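Local coordinates for protein beta-galactosidase (Streptococcus pneumoniae, PDB 4CUA) that hydrolyses terminal beta-galactosides as the full-length enzyme and, through this carbohydrate-binding module, probably binds galactose-containing glycans, at residues I8-W12 and S32-K37; D24-P30 and R48-R54; P57-V63 and I158-K164; N78-H84 and S172-I178. All coordinates share one frame; numbering follows the deposited sequence. Where two conformers were deposited one is given.

Contact 1 (I8-W12 and S32-K37); sequences ISDQW and SNVNDK. With CA (calcium ion), chain C; EDO (1,2-ethanediol), chain F.
The calcium-binding loop of this galactose-binding-like module is tied to the N-terminal segment through N35, which is bonded to both S9 and Q11. The N35 amide works at both ends. Its ND2 donates to S9 O at 2.9 Å, close to the amide plane and nearly along the C=O axis of S9. Its OD1 accepts from Q11 NE2 at 3.1 Å. That donor stands above the carbonyl plane of N35, not on a lone pair, and the two amide planes are 58° apart. N35 CG lies between the backbone N and the carbonyl carbon (chi1 67°), on a CB that points at residues 8-12. The backbone adds a nearly straight bond from Q11 N to N35 O at 2.9 Å, in the carbonyl plane. The Q11 side chain then crosses N35 at about a right angle. Farther from N35, K37 CG packs 3.4 Å from D10 OD2. The K37 chain bends at chi3, and its NZ makes a weak bond of 3.3 Å to Q11 O. One water bridges the same two atoms. Within 32-37, N33 O and D36 OD1 bind the calcium ion at 2.3 Å and 2.4 Å. L38, N47, T174 and E175 complete the six-residue site. Such a calcium-holding loop beside the sandwich is common among galactose-binding-like modules, where the metal is usually structural.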
# COMPACT_ATOMS: atom_id res chain seq x y z
N ILE A 8 -9.65 -7.92 3.67
CA ILE A 8 -10.33 -6.77 3.18
C ILE A 8 -9.46 -5.90 2.26
O ILE A 8 -9.89 -4.85 1.84
CB ILE A 8 -10.87 -5.93 4.36
CG1 ILE A 8 -9.78 -5.57 5.32
CG2 ILE A 8 -12.02 -6.70 5.07
CD1 ILE A 8 -10.16 -4.55 6.43
N SER A 9 -8.31 -6.43 1.82
CA SER A 9 -7.53 -5.75 0.80
C SER A 9 -7.51 -6.41 -0.56
O SER A 9 -7.33 -5.74 -1.56
CB SER A 9 -6.09 -5.64 1.27
OG SER A 9 -5.49 -6.83 1.63
N ASP A 10 -7.71 -7.74 -0.62
CA ASP A 10 -7.68 -8.38 -1.90
C ASP A 10 -8.63 -7.86 -2.92
O ASP A 10 -9.82 -7.59 -2.60
CB ASP A 10 -7.99 -9.88 -1.85
CG ASP A 10 -6.95 -10.72 -1.15
OD1 ASP A 10 -5.79 -10.34 -0.91
OD2 ASP A 10 -7.29 -11.89 -0.77
N GLN A 11 -8.23 -7.80 -4.16
CA GLN A 11 -9.13 -7.53 -5.25
C GLN A 11 -10.19 -8.61 -5.36
O GLN A 11 -9.93 -9.77 -5.08
CB GLN A 11 -8.44 -7.56 -6.62
CG GLN A 11 -7.49 -6.45 -6.89
CD GLN A 11 -6.71 -6.73 -8.16
OE1 GLN A 11 -7.26 -7.18 -9.16
NE2 GLN A 11 -5.42 -6.35 -8.19
N TRP A 12 -11.36 -8.18 -5.82
CA TRP A 12 -12.41 -9.10 -6.24
C TRP A 12 -12.73 -8.84 -7.69
O TRP A 12 -12.88 -7.71 -8.15
CB TRP A 12 -13.66 -8.92 -5.37
CG TRP A 12 -13.51 -9.55 -4.11
CD1 TRP A 12 -12.89 -9.07 -3.00
CD2 TRP A 12 -13.84 -10.90 -3.79
NE1 TRP A 12 -12.89 -9.97 -2.03
CE2 TRP A 12 -13.43 -11.14 -2.49
CE3 TRP A 12 -14.46 -11.93 -4.52
CZ2 TRP A 12 -13.60 -12.36 -1.86
CZ3 TRP A 12 -14.62 -13.14 -3.90
CH2 TRP A 12 -14.18 -13.36 -2.62
N SER A 32 -1.68 -2.23 -8.66
CA SER A 32 -2.68 -3.32 -8.66
C SER A 32 -2.01 -4.67 -8.39
O SER A 32 -2.64 -5.60 -7.88
CB SER A 32 -3.42 -3.35 -10.02
OG SER A 32 -2.50 -3.41 -11.09
N ASN A 33 -0.71 -4.80 -8.65
CA ASN A 33 0.02 -5.99 -8.23
C ASN A 33 0.05 -6.29 -6.79
O ASN A 33 0.40 -7.39 -6.40
CB ASN A 33 1.45 -5.94 -8.73
CG ASN A 33 1.56 -6.14 -10.25
OD1 ASN A 33 0.67 -6.73 -10.89
ND2 ASN A 33 2.67 -5.73 -10.80
N VAL A 34 -0.23 -5.32 -5.90
CA VAL A 34 -0.06 -5.58 -4.49
C VAL A 34 -1.29 -6.25 -3.80
O VAL A 34 -1.20 -6.57 -2.63
CB VAL A 34 0.38 -4.38 -3.64
CG1 VAL A 34 1.60 -3.69 -4.27
CG2 VAL A 34 -0.76 -3.37 -3.39
N ASN A 35 -2.40 -6.35 -4.53
CA ASN A 35 -3.56 -6.99 -3.90
C ASN A 35 -4.20 -7.92 -4.88
O ASN A 35 -5.46 -8.13 -4.86
CB ASN A 35 -4.57 -5.96 -3.36
CG ASN A 35 -5.24 -5.16 -4.43
OD1 ASN A 35 -4.77 -4.98 -5.53
ND2 ASN A 35 -6.43 -4.59 -4.04
N ASP A 36 -3.36 -8.60 -5.69
CA ASP A 36 -3.82 -9.51 -6.73
C ASP A 36 -3.78 -11.00 -6.30
O ASP A 36 -4.09 -11.89 -7.14
CB ASP A 36 -3.10 -9.30 -8.03
CG ASP A 36 -1.64 -9.62 -7.97
OD1 ASP A 36 -1.13 -9.99 -6.93
OD2 ASP A 36 -1.01 -9.42 -9.01
N LYS A 37 -3.41 -11.25 -5.07
CA LYS A 37 -3.32 -12.59 -4.45
C LYS A 37 -2.18 -13.38 -5.02
O LYS A 37 -2.06 -14.58 -4.71
CB LYS A 37 -4.66 -13.37 -4.54
CG LYS A 37 -5.77 -12.66 -3.70
CD LYS A 37 -7.13 -13.16 -4.13
CE LYS A 37 -7.58 -12.42 -5.40
NZ LYS A 37 -8.91 -12.77 -5.94
CA CA C . 0.88 -9.50 -5.75
C1 EDO F . 4.47 -7.24 -13.48
O1 EDO F . 3.68 -6.08 -13.52
C2 EDO F . 5.83 -6.94 -12.88
O2 EDO F . 5.73 -6.63 -11.46
O HOH W 1 -10.58 -12.17 -3.86

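Contact 2 (D24-P30 and R48-R54); sequences DSNPSDP and RWTNWNR. With EDO (1,2-ethanediol), chain D; EDO (1,2-ethanediol), chain F.
R54 grips the D24 carboxylate side-on with two nitrogens. NE donates to OD2 at 2.9 Å, almost straight, and NH2 donates to OD1 at 2.9 Å on its syn lone pair. The R54 chain bends at chi2 and chi3 (-66° and -72°), which folds the guanidinium back over S25 O, so that this oxygen lies above one face. The carboxylate and guanidinium planes stay 39° apart. A second carboxylate, D29, ties the other end. Its OD2 takes T50 OG1 at 2.7 Å and N26 ND2 at 2.9 Å, from opposite faces of the carboxylate plane. T50 OG1 also accepts from W52 N, which makes an ST turn. The backbone bond N26 N to T50 O, 2.8 Å, joins the two segments between these side chains. W49 NE1 donates to D24 O at 3.1 Å, with the oxygen in the ring plane. S25 OG meets the same indole edge only weakly and has its stronger partner in S113 O. Outside lies packing: P27 CD rests near R54 NH1, and N26 runs alongside W52. One ethanediol bridges D29 OD2 and R48 NE, and another joins D29 OD1 to R48 N. Both probably come from the crystallisation liquor. A type I turn (N26-D29) and a type II turn (N51-R54), tied together by D24 and D29, form a loop edge of the beta sandwich.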
# COMPACT_ATOMS: atom_id res chain seq x y z
N ASP A 24 3.01 7.08 -6.87
CA ASP A 24 3.75 6.92 -8.09
C ASP A 24 4.21 5.48 -8.19
O ASP A 24 4.35 4.75 -7.18
CB ASP A 24 4.96 7.87 -8.14
CG ASP A 24 5.58 7.96 -9.47
OD1 ASP A 24 4.87 7.98 -10.48
OD2 ASP A 24 6.87 8.04 -9.51
N SER A 25 4.48 5.02 -9.42
CA SER A 25 4.95 3.71 -9.69
C SER A 25 5.89 3.60 -10.88
O SER A 25 5.75 4.37 -11.83
CB SER A 25 3.79 2.74 -9.99
OG SER A 25 2.74 2.85 -9.01
N ASN A 26 6.80 2.61 -10.89
CA ASN A 26 7.41 2.22 -12.10
C ASN A 26 6.30 1.64 -13.00
O ASN A 26 5.61 0.72 -12.59
CB ASN A 26 8.48 1.19 -11.80
CG ASN A 26 9.15 0.65 -13.02
OD1 ASN A 26 9.32 1.39 -13.99
ND2 ASN A 26 9.47 -0.61 -13.04
N PRO A 27 6.08 2.16 -14.22
CA PRO A 27 4.86 1.79 -14.93
C PRO A 27 4.66 0.32 -15.20
O PRO A 27 3.50 -0.11 -15.25
CB PRO A 27 4.96 2.60 -16.20
CG PRO A 27 5.65 3.83 -15.74
CD PRO A 27 6.71 3.34 -14.82
N SER A 28 5.70 -0.46 -15.35
CA SER A 28 5.56 -1.89 -15.61
C SER A 28 5.32 -2.69 -14.31
O SER A 28 5.13 -3.93 -14.37
CB SER A 28 6.82 -2.47 -16.29
OG SER A 28 7.91 -2.24 -15.47
N ASP A 29 5.31 -1.97 -13.17
CA ASP A 29 5.06 -2.54 -11.84
C ASP A 29 3.86 -1.82 -11.21
O ASP A 29 4.01 -1.16 -10.17
CB ASP A 29 6.27 -2.36 -10.94
CG ASP A 29 7.48 -3.13 -11.37
OD1 ASP A 29 7.37 -4.30 -11.77
OD2 ASP A 29 8.61 -2.58 -11.16
N PRO A 30 2.69 -1.95 -11.83
CA PRO A 30 1.54 -1.18 -11.33
C PRO A 30 1.15 -1.61 -9.93
O PRO A 30 1.36 -2.76 -9.54
CB PRO A 30 0.44 -1.53 -12.30
CG PRO A 30 0.86 -2.84 -12.87
CD PRO A 30 2.35 -2.75 -12.98
N ARG A 48 4.97 -7.35 -8.61
CA ARG A 48 5.31 -6.36 -7.60
C ARG A 48 4.90 -4.98 -8.01
O ARG A 48 4.85 -4.69 -9.22
CB ARG A 48 6.79 -6.44 -7.27
CG ARG A 48 7.69 -6.36 -8.49
CD ARG A 48 9.13 -6.42 -8.08
NE ARG A 48 10.06 -6.43 -9.20
CZ ARG A 48 10.51 -7.52 -9.81
NH1 ARG A 48 10.08 -8.73 -9.51
NH2 ARG A 48 11.38 -7.38 -10.83
N TRP A 49 4.60 -4.11 -7.02
CA TRP A 49 4.70 -2.69 -7.21
C TRP A 49 6.12 -2.29 -6.88
O TRP A 49 6.73 -2.81 -5.95
CB TRP A 49 3.77 -1.96 -6.25
CG TRP A 49 4.07 -0.48 -6.20
CD1 TRP A 49 3.57 0.45 -6.99
CD2 TRP A 49 4.97 0.18 -5.28
NE1 TRP A 49 4.07 1.68 -6.65
CE2 TRP A 49 4.96 1.54 -5.63
CE3 TRP A 49 5.78 -0.25 -4.26
CZ2 TRP A 49 5.70 2.50 -4.93
CZ3 TRP A 49 6.52 0.71 -3.55
CH2 TRP A 49 6.47 2.05 -3.91
N THR A 50 6.66 -1.36 -7.68
CA THR A 50 7.90 -0.68 -7.26
C THR A 50 7.78 0.74 -7.74
O THR A 50 6.97 1.05 -8.59
CB THR A 50 9.17 -1.29 -7.87
OG1 THR A 50 9.35 -0.80 -9.20
CG2 THR A 50 9.21 -2.80 -7.90
N ASN A 51 8.68 1.57 -7.20
CA ASN A 51 8.93 2.92 -7.75
C ASN A 51 10.38 2.94 -8.28
O ASN A 51 11.03 4.00 -8.20
CB ASN A 51 8.61 4.02 -6.81
CG ASN A 51 9.44 4.00 -5.55
OD1 ASN A 51 10.08 3.00 -5.25
ND2 ASN A 51 9.37 5.10 -4.77
N TRP A 52 10.83 1.84 -8.83
CA TRP A 52 12.18 1.71 -9.38
C TRP A 52 12.41 2.79 -10.44
O TRP A 52 11.65 2.95 -11.34
CB TRP A 52 12.39 0.32 -9.95
CG TRP A 52 13.72 0.13 -10.60
CD1 TRP A 52 14.90 -0.18 -9.96
CD2 TRP A 52 14.00 0.17 -11.99
NE1 TRP A 52 15.90 -0.27 -10.90
CE2 TRP A 52 15.38 -0.10 -12.14
CE3 TRP A 52 13.26 0.44 -13.12
CZ2 TRP A 52 16.02 -0.08 -13.40
CZ3 TRP A 52 13.90 0.44 -14.39
CH2 TRP A 52 15.26 0.19 -14.49
N ASN A 53 13.52 3.50 -10.28
CA ASN A 53 13.98 4.54 -11.20
C ASN A 53 12.99 5.67 -11.37
O ASN A 53 13.00 6.34 -12.41
CB ASN A 53 14.38 3.91 -12.51
CG ASN A 53 15.25 4.84 -13.34
OD1 ASN A 53 16.07 5.55 -12.78
ND2 ASN A 53 15.04 4.86 -14.66
N ARG A 54 12.16 5.97 -10.39
CA ARG A 54 11.23 7.07 -10.46
C ARG A 54 11.87 8.27 -9.77
O ARG A 54 12.84 8.13 -9.01
CB ARG A 54 9.83 6.70 -9.89
CG ARG A 54 9.13 5.59 -10.63
CD ARG A 54 8.75 5.96 -12.06
NE ARG A 54 7.67 6.91 -12.08
CZ ARG A 54 7.05 7.30 -13.21
NH1 ARG A 54 7.49 6.89 -14.41
NH2 ARG A 54 5.98 8.04 -13.12
C1 EDO D . 12.90 -4.03 -10.09
O1 EDO D . 13.37 -5.22 -10.70
C2 EDO D . 11.81 -3.34 -10.88
O2 EDO D . 10.64 -4.24 -10.90
C1 EDO F . 4.47 -7.24 -13.48
O1 EDO F . 3.68 -6.08 -13.52
C2 EDO F . 5.83 -6.94 -12.88
O2 EDO F . 5.73 -6.63 -11.46
O HOH W 2 10.82 3.72 -13.87

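Contact 3 (P57-V63 and I158-K164); sequences PEASVGV and IRIRMVK. With EDO (1,2-ethanediol), chain E.
Residues 58-63 and 158-163 pair as antiparallel strands, with axes 4.4 Å apart at 162°, in the beta sandwich of this galactose-binding-like module. A59 with M162, V61 with I160 and V63 with I158 are the hydrogen-bonded pairs; the last has one good bond and one weak one. E58 with V163, S60 with R161 and G62 with R159 are the non-hydrogen-bonded ones. K164 N to P57 O continues the pairing one residue before the start of strand 58-63. G62 has no side chain, and its CA comes within 3.7 Å of R159 CA.

One face is apolar. A59, V61, V63, I158, I160 and M162 point to it. There the bent chain of M162, a selenomethionine, brings CE to 3.9 Å from V61 CG2. W49 covers this pair, and F83 also touches M162.

The other face is mixed: E58, S60, R159 and R161 lie on it, with V163. Here E58 forms a salt bridge with R161. E58 CG is anti to the backbone N (chi1 -170°), and the extended chain carries OE2 diagonally across to the partner strand, to R161 NH1 at 2.9 Å. The nitrogen comes from the syn side, tilted out of the carboxylate plane. The two planes are nearly perpendicular, 89° apart. A water also bridges E58 OE2 and R161 O. The R161 guanidinium has a second anionic partner in E98, which also takes R159 NE. One stride along this face, S60 and R159 share an ethanediol: its O2 lies 2.7 Å from S60 OG and 2.8 Å from R159 NH1.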
# COMPACT_ATOMS: atom_id res chain seq x y z
N PRO A 57 12.14 9.77 -4.28
CA PRO A 57 12.58 8.60 -3.49
C PRO A 57 11.54 8.11 -2.49
O PRO A 57 11.73 7.01 -1.94
CB PRO A 57 13.83 9.11 -2.73
CG PRO A 57 13.69 10.59 -2.66
CD PRO A 57 12.95 10.98 -3.95
N GLU A 58 10.58 8.96 -2.18
CA GLU A 58 9.45 8.61 -1.33
C GLU A 58 8.23 8.30 -2.14
O GLU A 58 7.91 8.98 -3.11
CB GLU A 58 9.13 9.73 -0.36
CG GLU A 58 8.10 9.35 0.75
CD GLU A 58 7.69 10.45 1.72
OE1 GLU A 58 7.28 11.53 1.31
OE2 GLU A 58 7.67 10.17 2.93
N ALA A 59 7.52 7.19 -1.79
CA ALA A 59 6.20 6.94 -2.37
C ALA A 59 5.34 6.19 -1.35
O ALA A 59 5.85 5.59 -0.43
CB ALA A 59 6.33 6.08 -3.65
N SER A 60 4.05 6.25 -1.55
CA SER A 60 3.10 5.53 -0.70
C SER A 60 2.33 4.55 -1.55
O SER A 60 2.07 4.74 -2.74
CB SER A 60 2.14 6.49 -0.02
OG SER A 60 1.48 7.38 -0.88
N VAL A 61 1.94 3.46 -0.88
CA VAL A 61 1.05 2.42 -1.39
C VAL A 61 -0.06 2.22 -0.37
O VAL A 61 0.25 2.09 0.83
CB VAL A 61 1.83 1.11 -1.53
CG1 VAL A 61 0.91 -0.06 -1.83
CG2 VAL A 61 2.89 1.24 -2.67
N GLY A 62 -1.29 2.15 -0.81
CA GLY A 62 -2.36 1.92 0.12
C GLY A 62 -3.51 1.22 -0.50
O GLY A 62 -3.43 0.77 -1.67
N VAL A 63 -4.54 0.97 0.32
CA VAL A 63 -5.76 0.31 -0.09
C VAL A 63 -6.94 1.20 0.26
O VAL A 63 -7.01 1.65 1.39
CB VAL A 63 -5.88 -1.09 0.56
CG1 VAL A 63 -7.20 -1.73 0.15
CG2 VAL A 63 -4.69 -1.96 0.15
N ILE A 158 -5.98 3.02 4.21
CA ILE A 158 -4.71 3.16 4.84
C ILE A 158 -3.66 3.13 3.78
O ILE A 158 -3.92 2.59 2.70
CB ILE A 158 -4.45 2.17 6.00
CG1 ILE A 158 -4.29 0.74 5.44
CG2 ILE A 158 -5.56 2.33 7.04
CD1 ILE A 158 -3.53 -0.19 6.34
N ARG A 159 -2.52 3.69 4.10
CA ARG A 159 -1.35 3.63 3.24
C ARG A 159 -0.07 3.54 4.04
O ARG A 159 -0.01 3.90 5.24
CB ARG A 159 -1.26 4.80 2.27
CG ARG A 159 -0.85 6.13 2.90
CD ARG A 159 -1.00 7.25 1.88
NE ARG A 159 -0.48 8.48 2.47
CZ ARG A 159 -0.51 9.64 1.82
NH1 ARG A 159 -0.95 9.71 0.57
NH2 ARG A 159 -0.04 10.71 2.43
N ILE A 160 0.95 3.02 3.40
CA ILE A 160 2.28 3.00 3.91
C ILE A 160 3.14 3.89 2.99
O ILE A 160 3.24 3.67 1.83
CB ILE A 160 2.82 1.56 4.17
CG1 ILE A 160 4.17 1.60 4.80
CG2 ILE A 160 2.80 0.71 2.89
CD1 ILE A 160 4.75 0.27 5.23
N ARG A 161 3.75 4.91 3.60
CA ARG A 161 4.52 5.95 2.89
C ARG A 161 5.97 5.75 3.23
O ARG A 161 6.38 5.72 4.43
CB ARG A 161 3.98 7.30 3.34
CG ARG A 161 4.71 8.48 2.66
CD ARG A 161 3.94 9.74 2.83
NE ARG A 161 3.57 10.04 4.22
CZ ARG A 161 4.37 10.54 5.14
NH1 ARG A 161 5.62 10.89 4.86
NH2 ARG A 161 3.88 10.74 6.35
N MSE A 162 6.80 5.57 2.20
CA MSE A 162 8.08 4.94 2.34
C MSE A 162 9.22 5.60 1.59
O MSE A 162 9.02 6.02 0.45
CB MSE A 162 8.03 3.53 1.71
CG MSE A 162 6.99 2.66 2.44
SE MSE A 162 6.62 1.01 1.43
CE MSE A 162 5.71 1.83 -0.10
N VAL A 163 10.37 5.72 2.20
CA VAL A 163 11.54 6.27 1.51
C VAL A 163 12.46 5.14 1.15
O VAL A 163 12.82 4.29 2.01
CB VAL A 163 12.29 7.28 2.40
CG1 VAL A 163 13.41 7.88 1.57
CG2 VAL A 163 11.37 8.38 2.84
N LYS A 164 12.91 5.07 -0.10
CA LYS A 164 13.80 4.02 -0.52
C LYS A 164 15.12 3.99 0.19
O LYS A 164 15.58 5.03 0.66
CB LYS A 164 14.08 4.08 -2.01
CG LYS A 164 15.02 5.21 -2.40
CD LYS A 164 15.44 5.11 -3.85
CE LYS A 164 16.60 6.08 -4.16
NZ LYS A 164 17.83 5.77 -3.38
C1 EDO E . -0.92 9.89 -2.56
O1 EDO E . -0.74 10.25 -3.85
C2 EDO E . -1.46 8.40 -2.59
O2 EDO E . -1.14 7.83 -1.43
O HOH W 3 10.03 4.73 -1.88
O HOH W 4 8.25 8.08 4.56

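Contact 4 (N78-H84 and S172-I178); sequences NLSVGFH and SITEVQI. With CA (calcium ion), chain C.
I173 lies alongside F83 and slants across V81. Its CG1 is 3.6 Å from V81 CG1 and 3.9 Å from F83 CD1. V81 CG1 in turn sits over one face of the F83 ring, offset toward its rim. V81, F83 and I173 share one apolar face with V176, and M162 also covers I173 there. At the other end L79 and I178 meet at a slant, L79 CD1 to I178 CG1 at 3.7 Å. The H84 ring meets S172 edge-on, with ND1 2.7 Å from S172 OG in a hydrogen bond. With chi1 at 179°, S172 OG swings opposite the main-chain nitrogen and reaches the histidine edge. On the reverse face, S80 and Q177 sit side by side. A water links N78 OD1 and Q177 O, and N78 ND2 bonds to F179 O. T174 and E175 both serve G82 across the antiparallel pair: T174 N donates to G82 O, and E175 O accepts from G82 N at 2.8 Å. At the corner of the chain T174 O binds the calcium ion at 2.4 Å, while the bend at chi2 of E175 (73°) leads OE1 away from strand 78-83 to the metal at 2.3 Å. E175 OE2 accepts from K37 N. N78 O and H84 O are buried without a partner in the model. The same strand pairing that builds an apolar face thus also positions two calcium ligands.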
# COMPACT_ATOMS: atom_id res chain seq x y z
N ASN A 78 -4.28 -3.56 11.42
CA ASN A 78 -3.20 -4.37 10.96
C ASN A 78 -2.93 -4.05 9.48
O ASN A 78 -3.77 -3.56 8.78
CB ASN A 78 -3.55 -5.90 11.10
CG ASN A 78 -4.68 -6.31 10.24
OD1 ASN A 78 -4.48 -6.77 9.09
ND2 ASN A 78 -5.89 -6.14 10.72
N LEU A 79 -1.71 -4.42 9.12
CA LEU A 79 -1.22 -4.39 7.74
C LEU A 79 -0.10 -5.34 7.64
O LEU A 79 0.75 -5.39 8.48
CB LEU A 79 -0.71 -2.99 7.45
CG LEU A 79 -0.05 -2.78 6.06
CD1 LEU A 79 -1.00 -3.00 4.89
CD2 LEU A 79 0.68 -1.42 5.99
N SER A 80 -0.07 -6.12 6.55
CA SER A 80 1.08 -6.97 6.27
C SER A 80 1.61 -6.61 4.89
O SER A 80 0.85 -6.40 3.98
CB SER A 80 0.70 -8.45 6.28
OG SER A 80 0.12 -8.84 7.50
N VAL A 81 2.94 -6.57 4.78
CA VAL A 81 3.60 -6.16 3.53
C VAL A 81 4.73 -7.09 3.21
O VAL A 81 5.68 -7.25 3.97
CB VAL A 81 4.18 -4.75 3.64
CG1 VAL A 81 4.78 -4.29 2.30
CG2 VAL A 81 3.16 -3.77 4.12
N GLY A 82 4.65 -7.68 2.04
CA GLY A 82 5.70 -8.54 1.52
C GLY A 82 6.67 -7.72 0.69
O GLY A 82 6.42 -7.47 -0.47
N PHE A 83 7.76 -7.31 1.29
CA PHE A 83 8.79 -6.60 0.55
C PHE A 83 9.56 -7.54 -0.35
O PHE A 83 9.91 -8.68 0.03
CB PHE A 83 9.72 -5.85 1.52
CG PHE A 83 9.03 -4.75 2.27
CD1 PHE A 83 8.64 -3.59 1.61
CD2 PHE A 83 8.71 -4.87 3.62
CE1 PHE A 83 7.98 -2.58 2.30
CE2 PHE A 83 8.03 -3.87 4.29
CZ PHE A 83 7.67 -2.72 3.63
N HIS A 84 9.96 -7.05 -1.52
CA HIS A 84 10.78 -7.75 -2.46
C HIS A 84 12.10 -7.03 -2.64
O HIS A 84 12.16 -5.85 -2.48
CB HIS A 84 10.00 -7.96 -3.79
CG HIS A 84 10.87 -8.09 -5.00
ND1 HIS A 84 11.40 -7.00 -5.63
CD2 HIS A 84 11.34 -9.17 -5.66
CE1 HIS A 84 12.14 -7.38 -6.65
NE2 HIS A 84 12.12 -8.70 -6.70
N SER A 172 10.00 -1.79 -3.10
CA SER A 172 9.31 -2.86 -3.78
C SER A 172 8.43 -3.73 -2.86
O SER A 172 8.87 -4.18 -1.82
CB SER A 172 10.33 -3.75 -4.46
OG SER A 172 9.77 -4.87 -5.15
N ILE A 173 7.24 -4.05 -3.33
CA ILE A 173 6.23 -4.82 -2.59
C ILE A 173 5.55 -5.80 -3.54
O ILE A 173 4.96 -5.39 -4.52
CB ILE A 173 5.17 -3.90 -2.00
CG1 ILE A 173 5.76 -2.98 -0.93
CG2 ILE A 173 4.01 -4.71 -1.39
CD1 ILE A 173 4.80 -1.87 -0.50
N THR A 174 5.58 -7.10 -3.18
CA THR A 174 4.84 -8.09 -4.01
C THR A 174 3.34 -8.19 -3.63
O THR A 174 2.53 -8.40 -4.49
CB THR A 174 5.50 -9.45 -4.00
OG1 THR A 174 4.73 -10.33 -4.83
CG2 THR A 174 5.69 -10.05 -2.67
N GLU A 175 3.03 -7.97 -2.35
CA GLU A 175 1.64 -8.09 -1.87
C GLU A 175 1.54 -7.40 -0.55
O GLU A 175 2.46 -7.46 0.25
CB GLU A 175 1.27 -9.59 -1.76
CG GLU A 175 -0.22 -9.89 -1.64
CD GLU A 175 -1.04 -9.70 -2.87
OE1 GLU A 175 -0.53 -9.32 -3.95
OE2 GLU A 175 -2.30 -9.95 -2.81
N VAL A 176 0.34 -6.81 -0.33
CA VAL A 176 -0.06 -6.40 1.00
C VAL A 176 -1.28 -7.19 1.37
O VAL A 176 -1.99 -7.69 0.49
CB VAL A 176 -0.38 -4.91 1.10
CG1 VAL A 176 0.82 -4.09 0.60
CG2 VAL A 176 -1.65 -4.54 0.34
N GLN A 177 -1.51 -7.36 2.68
CA GLN A 177 -2.76 -7.98 3.16
C GLN A 177 -3.25 -7.22 4.41
O GLN A 177 -2.46 -6.89 5.30
CB GLN A 177 -2.54 -9.46 3.49
CG GLN A 177 -2.09 -10.22 2.26
CD GLN A 177 -1.91 -11.73 2.54
OE1 GLN A 177 -1.51 -12.14 3.61
NE2 GLN A 177 -2.20 -12.50 1.56
N ILE A 178 -4.54 -6.96 4.43
CA ILE A 178 -5.20 -6.31 5.55
C ILE A 178 -6.40 -7.20 5.92
O ILE A 178 -7.14 -7.61 5.02
CB ILE A 178 -5.68 -4.90 5.19
CG1 ILE A 178 -4.50 -4.04 4.76
CG2 ILE A 178 -6.28 -4.20 6.42
CD1 ILE A 178 -4.95 -2.72 4.17
CA CA C . 0.88 -9.50 -5.75
O HOH W 5 -2.10 -7.81 8.34
O HOH W 6 -0.02 -11.76 5.83

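How the contacts relate
All four contacts belong to one beta-sandwich module. Contacts 1 and 2 close before contacts 3 and 4 open; within each couple the segments alternate along the chain. Contacts 1 and 4 have centres about 10 Å apart and share the calcium ion, with two ligands from each. Contacts 3 and 4, about 11 Å apart, connect through neighbouring strands 58-67 and 70-83 and pack apolar side chains together, I158 on I178 and V63 on V176. Contact 2 joins through strand 49-50, which pairs with 172-177. Contacts 1 and 2, about 16 Å apart, touch where N33 ND2 reaches R48 O. The metal site therefore joins loops early in the chain to its last strand.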